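Local coordinates for DUF4973 domain-containing protein (Bacteroides thetaiotaomicron, PDB 4QNI) that is of unknown function but probably acts as an auxiliary nutrient-binding protein, built from two beta-rich domains, at residues 83-86 with 92-95; 162-167 with 223-228. All blocks are in the same frame, centred on the assembly; numbering follows the deposited sequence.

How the interactions relate
Interaction 1 and interaction 2 both reach the sheet that contains strand 135-142, but by different chemistry. Interaction 1, near the surface, ties the end of helix 74-85 to strand 93-95 across a short connection, using an edge-to-face tyrosine pair, a third tyrosine packed alongside, one backbone carbonyl and a bridging water. Interaction 2 lies nearer the middle of the chain and is partly buried; there a single charge pair spans from strand 160-168 to the loop between strands 215-219 and 234-240. Strands 93-95 and 160-168 both pair with strand 135-142, and the two contacts touch where Tyr-93 CE1 lies 3.9 Å from Arg-164 NH1. Aromatic area dominates the first, ionic bonding the second.

Interaction 1: 83-86 with 92-95; sequences ARYA and YYED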
loop_
_atom_site.group_PDB
_atom_site.type_symbol
_atom_site.label_atom_id
_atom_site.label_comp_id
_atom_site.label_asym_id
_atom_site.label_seq_id
_atom_site.Cartn_x
_atom_site.Cartn_y
_atom_site.Cartn_z
ATOM N N ALA A 83 3.265 23.298 1.779
ATOM C CA ALA A 83 3.412 21.986 1.138
ATOM C C ALA A 83 2.157 21.581 0.366
ATOM O O ALA A 83 2.253 20.948 -0.678
ATOM C CB ALA A 83 3.736 20.918 2.182
ATOM N N ARG A 84 0.995 21.942 0.869
ATOM C CA ARG A 84 -0.268 21.552 0.275
ATOM C C ARG A 84 -0.780 22.536 -0.795
ATOM O O ARG A 84 -1.347 22.096 -1.803
ATOM C CB ARG A 84 -1.315 21.419 1.388
ATOM C CG ARG A 84 -2.314 20.300 1.182
ATOM C CD ARG A 84 -2.203 19.303 2.318
ATOM N NE ARG A 84 -3.508 18.965 2.890
ATOM C CZ ARG A 84 -3.680 18.168 3.941
ATOM N NH1 ARG A 84 -2.631 17.617 4.545
ATOM N NH2 ARG A 84 -4.899 17.915 4.399
ATOM N N TYR A 85 -0.642 23.846 -0.561
ATOM C CA TYR A 85 -1.232 24.829 -1.464
ATOM C C TYR A 85 -0.242 25.823 -2.091
ATOM O O TYR A 85 -0.658 26.620 -2.935
ATOM C CB TYR A 85 -2.326 25.604 -0.707
ATOM C CG TYR A 85 -3.415 24.707 -0.151
ATOM C CD1 TYR A 85 -4.306 24.050 -0.996
ATOM C CD2 TYR A 85 -3.546 24.504 1.219
ATOM C CE1 TYR A 85 -5.298 23.213 -0.492
ATOM C CE2 TYR A 85 -4.540 23.675 1.734
ATOM C CZ TYR A 85 -5.421 23.038 0.873
ATOM O OH TYR A 85 -6.410 22.224 1.365
ATOM N N ALA A 86 1.037 25.796 -1.674
ATOM C CA ALA A 86 2.085 26.702 -2.153
ATOM C C ALA A 86 1.622 28.186 -2.116
ATOM O O ALA A 86 1.253 28.667 -1.050
ATOM C CB ALA A 86 2.547 26.297 -3.555
ATOM N N TYR A 92 -5.408 28.254 2.159
ATOM C CA TYR A 92 -4.705 27.827 3.380
ATOM C C TYR A 92 -5.651 27.512 4.517
ATOM O O TYR A 92 -6.715 28.112 4.590
ATOM C CB TYR A 92 -3.766 28.927 3.868
ATOM C CG TYR A 92 -2.427 29.053 3.175
ATOM C CD1 TYR A 92 -2.153 28.356 2.005
ATOM C CD2 TYR A 92 -1.428 29.870 3.698
ATOM C CE1 TYR A 92 -0.919 28.464 1.373
ATOM C CE2 TYR A 92 -0.181 29.973 3.085
ATOM C CZ TYR A 92 0.072 29.263 1.927
ATOM O OH TYR A 92 1.293 29.397 1.320
ATOM N N TYR A 93 -5.264 26.587 5.406
ATOM C CA TYR A 93 -5.993 26.356 6.650
ATOM C C TYR A 93 -5.670 27.533 7.542
ATOM O O TYR A 93 -4.495 27.932 7.613
ATOM C CB TYR A 93 -5.589 25.026 7.306
ATOM C CG TYR A 93 -5.941 23.815 6.480
ATOM C CD1 TYR A 93 -7.253 23.357 6.405
ATOM C CD2 TYR A 93 -4.958 23.101 5.797
ATOM C CE1 TYR A 93 -7.585 22.235 5.650
ATOM C CE2 TYR A 93 -5.278 21.971 5.040
ATOM C CZ TYR A 93 -6.593 21.536 4.977
ATOM O OH TYR A 93 -6.945 20.443 4.216
ATOM N N GLU A 94 -6.680 28.162 8.125
ATOM C CA GLU A 94 -6.443 29.341 8.955
ATOM C C GLU A 94 -6.230 28.925 10.385
ATOM O O GLU A 94 -6.847 28.004 10.887
ATOM C CB GLU A 94 -7.570 30.375 8.840
ATOM C CG GLU A 94 -7.614 31.088 7.498
ATOM C CD GLU A 94 -6.430 31.970 7.130
ATOM O OE1 GLU A 94 -5.909 32.701 8.008
ATOM O OE2 GLU A 94 -6.047 31.954 5.939
ATOM N N ASP A 95 -5.306 29.596 11.020
ATOM C CA ASP A 95 -4.866 29.343 12.381
ATOM C C ASP A 95 -5.857 29.893 13.428
ATOM O O ASP A 95 -5.813 31.056 13.795
ATOM C CB ASP A 95 -3.485 29.985 12.560
ATOM C CG ASP A 95 -2.749 29.539 13.794
ATOM O OD1 ASP A 95 -3.376 28.892 14.652
ATOM O OD2 ASP A 95 -1.531 29.823 13.891
HETATM O O HOH W 1 -5.871 19.540 1.314
#
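Tyr-85, Tyr-92 and Tyr-93 show how aromatic side chains can fasten the end of a helix to the strand that follows it. The side chains of Tyr-85 and Tyr-92 run antiparallel alongside each other, with CB of Tyr-85 at the edge of the Tyr-92 ring, 3.8 Å from CE1. With its CG anti to the carbonyl carbon (chi1 -80°), Tyr-92 reaches back to the helix terminus, and its OH donates a very short hydrogen bond of 2.5 Å to Ala-86 O, the carbonyl of the positive-phi residue just past the helix end. A phenylalanine in place of Tyr-92 would probably keep the ring packing but leave that carbonyl without its phenolic donor. Tyr-93 meets Tyr-85 differently: the edge of Tyr-85 is turned to the face of Tyr-93 in an offset edge-to-face pair, planes at 60°, and the two CE2 atoms lie 3.8 Å apart. A water joins Tyr-85 OH and Tyr-93 OH and accepts from Arg-84 NE at 2.9 Å. Lys-135 NZ hydrogen-bonds to Tyr-85 OH, and Lys-135 makes a cation-pi contact with Tyr-93. Apolar ring contact thus joins helix end to strand, while the hydroxyls at its border are met by water, lysine and a backbone carbonyl.

Interaction 2: 162-167 with 223-228; sequences ILRIFP and VDEDYT
Glu-225 OE2 is gripped by three groups: Arg-164 NH2 at 2.8 Å, Arg-207 NH1 in a second salt bridge, and the hydroxyl of Tyr-209. The first of these belongs to a bidentate, end-on arginine–carboxylate salt bridge, an example of one charge pair linking a mixed sheet to a loop of the ten-stranded antiparallel sheet. Arg-164 lies on strand 160-168 of the mixed sheet, which pairs with strands 24-30 and 135-142; Glu-225 sits in a type I beta turn running from Asp-224 to Tyr-227, in the loop between strands 215-219 and 234-240. The CA atoms of Arg-164 and Glu-225 are 13.1 Å apart, and the side chains meet head-on between them. With CG anti to the backbone N (chi1 175°), the arginine chain is sent out from its strand toward the turn, and Glu-225, extended beyond CG, brings its carboxylate out to meet it.

NH1 completes the pair by donating to OE1 at 3.1 Å. Both oxygens lie close to the guanidinium plane, yet they are approached from above the carboxylate plane, since the two flat groups are turned 59° apart. The fork is therefore twisted, although its N-H bonds remain fairly straight. Phe-166 CZ lies 3.6 Å above the centre of the guanidinium, covering one of its faces, which probably limits its rotation. Two arginines beside this carboxylate would be expected to favour its ionised form.

Next to Glu-225 in the turn, Asp-224 OD2 forms a salt bridge with Lys-203 NZ, and Tyr-227 packs edge-to-face with Tyr-281 of the second subunit. Within the turn, Asp-224 OD1 accepts from the backbone N of Asp-226 at 2.9 Å, closing an Asx turn.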
loop_
_atom_site.group_PDB
_atom_site.type_symbol
_atom_site.label_atom_id
_atom_site.label_comp_id
_atom_site.label_asym_id
_atom_site.label_seq_id
_atom_site.Cartn_x
_atom_site.Cartn_y
_atom_site.Cartn_z
ATOM N N ILE A 162 -3.052 18.649 14.144
ATOM C CA ILE A 162 -3.552 19.727 13.304
ATOM C C ILE A 162 -5.038 19.437 13.173
ATOM O O ILE A 162 -5.431 18.551 12.413
ATOM C CB ILE A 162 -2.782 19.811 11.963
ATOM C CG1 ILE A 162 -1.246 19.917 12.146
ATOM C CG2 ILE A 162 -3.309 20.922 11.069
ATOM C CD1 ILE A 162 -0.656 20.970 13.204
ATOM N N LEU A 163 -5.863 20.103 14.021
ATOM C CA LEU A 163 -7.283 19.784 14.098
ATOM C C LEU A 163 -8.186 20.704 13.284
ATOM O O LEU A 163 -8.390 21.865 13.635
ATOM C CB LEU A 163 -7.799 19.709 15.557
ATOM C CG LEU A 163 -6.906 19.014 16.615
ATOM C CD1 LEU A 163 -7.370 19.345 18.033
ATOM C CD2 LEU A 163 -6.783 17.496 16.366
ATOM N N ARG A 164 -8.750 20.158 12.200
ATOM C CA ARG A 164 -9.751 20.858 11.421
ATOM C C ARG A 164 -11.019 20.778 12.236
ATOM O O ARG A 164 -11.563 19.672 12.434
ATOM C CB ARG A 164 -9.938 20.262 10.012
ATOM C CG ARG A 164 -11.087 20.916 9.239
ATOM C CD ARG A 164 -10.655 22.203 8.560
ATOM N NE ARG A 164 -11.764 22.895 7.900
ATOM C CZ ARG A 164 -12.116 22.743 6.623
ATOM N NH1 ARG A 164 -11.505 21.850 5.860
ATOM N NH2 ARG A 164 -13.109 23.455 6.116
ATOM N N ILE A 165 -11.405 21.921 12.818
ATOM C CA ILE A 165 -12.575 21.940 13.682
ATOM C C ILE A 165 -13.815 22.179 12.895
ATOM O O ILE A 165 -13.945 23.212 12.209
ATOM C CB ILE A 165 -12.453 23.002 14.812
ATOM C CG1 ILE A 165 -11.138 22.836 15.638
ATOM C CG2 ILE A 165 -13.717 23.030 15.683
ATOM C CD1 ILE A 165 -10.959 21.548 16.321
ATOM N N PHE A 166 -14.750 21.254 13.030
ATOM C CA PHE A 166 -16.078 21.451 12.463
ATOM C C PHE A 166 -17.127 21.570 13.569
ATOM O O PHE A 166 -17.503 20.545 14.144
ATOM C CB PHE A 166 -16.503 20.322 11.501
ATOM C CG PHE A 166 -15.760 20.278 10.199
ATOM C CD1 PHE A 166 -15.946 21.271 9.239
ATOM C CD2 PHE A 166 -14.859 19.259 9.932
ATOM C CE1 PHE A 166 -15.243 21.232 8.030
ATOM C CE2 PHE A 166 -14.170 19.220 8.720
ATOM C CZ PHE A 166 -14.360 20.210 7.785
ATOM N N PRO A 167 -17.655 22.772 13.861
ATOM C CA PRO A 167 -18.868 22.831 14.694
ATOM C C PRO A 167 -20.006 22.093 13.978
ATOM O O PRO A 167 -20.045 22.059 12.742
ATOM C CB PRO A 167 -19.201 24.329 14.760
ATOM C CG PRO A 167 -18.061 25.021 14.157
ATOM C CD PRO A 167 -17.371 24.081 13.252
ATOM N N VAL A 223 -19.275 25.461 -6.761
ATOM C CA VAL A 223 -18.206 26.068 -5.957
ATOM C C VAL A 223 -18.031 25.215 -4.700
ATOM O O VAL A 223 -19.009 24.686 -4.168
ATOM C CB VAL A 223 -18.510 27.553 -5.607
ATOM C CG1 VAL A 223 -17.387 28.184 -4.771
ATOM C CG2 VAL A 223 -18.773 28.377 -6.861
ATOM N N ASP A 224 -16.793 25.036 -4.267
ATOM C CA ASP A 224 -16.480 24.282 -3.057
ATOM C C ASP A 224 -15.267 24.919 -2.382
ATOM O O ASP A 224 -14.789 25.970 -2.831
ATOM C CB ASP A 224 -16.289 22.761 -3.325
ATOM C CG ASP A 224 -15.103 22.353 -4.203
ATOM O OD1 ASP A 224 -14.070 23.068 -4.192
ATOM O OD2 ASP A 224 -15.190 21.288 -4.857
ATOM N N GLU A 225 -14.812 24.296 -1.288
ATOM C CA GLU A 225 -13.693 24.672 -0.428
ATOM C C GLU A 225 -12.366 24.892 -1.155
ATOM O O GLU A 225 -11.485 25.558 -0.605
ATOM C CB GLU A 225 -13.472 23.543 0.570
ATOM C CG GLU A 225 -13.371 23.998 1.987
ATOM C CD GLU A 225 -13.341 22.814 2.924
ATOM O OE1 GLU A 225 -12.346 22.058 2.893
ATOM O OE2 GLU A 225 -14.299 22.658 3.714
ATOM N N ASP A 226 -12.166 24.255 -2.324
ATOM C CA ASP A 226 -10.888 24.382 -3.011
ATOM C C ASP A 226 -10.902 25.507 -4.079
ATOM O O ASP A 226 -9.906 25.694 -4.769
ATOM C CB ASP A 226 -10.400 23.025 -3.551
ATOM C CG ASP A 226 -9.974 22.049 -2.453
ATOM O OD1 ASP A 226 -9.610 22.514 -1.338
ATOM O OD2 ASP A 226 -9.996 20.832 -2.705
ATOM N N TYR A 227 -11.964 26.337 -4.097
ATOM C CA TYR A 227 -12.071 27.542 -4.933
ATOM C C TYR A 227 -11.431 28.692 -4.177
ATOM O O TYR A 227 -11.815 28.969 -3.035
ATOM C CB TYR A 227 -13.551 27.873 -5.260
ATOM C CG TYR A 227 -14.149 27.058 -6.387
ATOM C CD1 TYR A 227 -14.178 25.665 -6.330
ATOM C CD2 TYR A 227 -14.695 27.679 -7.514
ATOM C CE1 TYR A 227 -14.695 24.910 -7.381
ATOM C CE2 TYR A 227 -15.259 26.933 -8.552
ATOM C CZ TYR A 227 -15.249 25.547 -8.484
ATOM O OH TYR A 227 -15.786 24.792 -9.492
ATOM N N THR A 228 -10.477 29.396 -4.810
ATOM C CA THR A 228 -9.809 30.526 -4.159
ATOM C C THR A 228 -10.803 31.679 -3.957
ATOM O O THR A 228 -10.616 32.479 -3.048
ATOM C CB THR A 228 -8.564 30.982 -4.948
ATOM O OG1 THR A 228 -8.973 31.513 -6.203
ATOM C CG2 THR A 228 -7.527 29.876 -5.145
#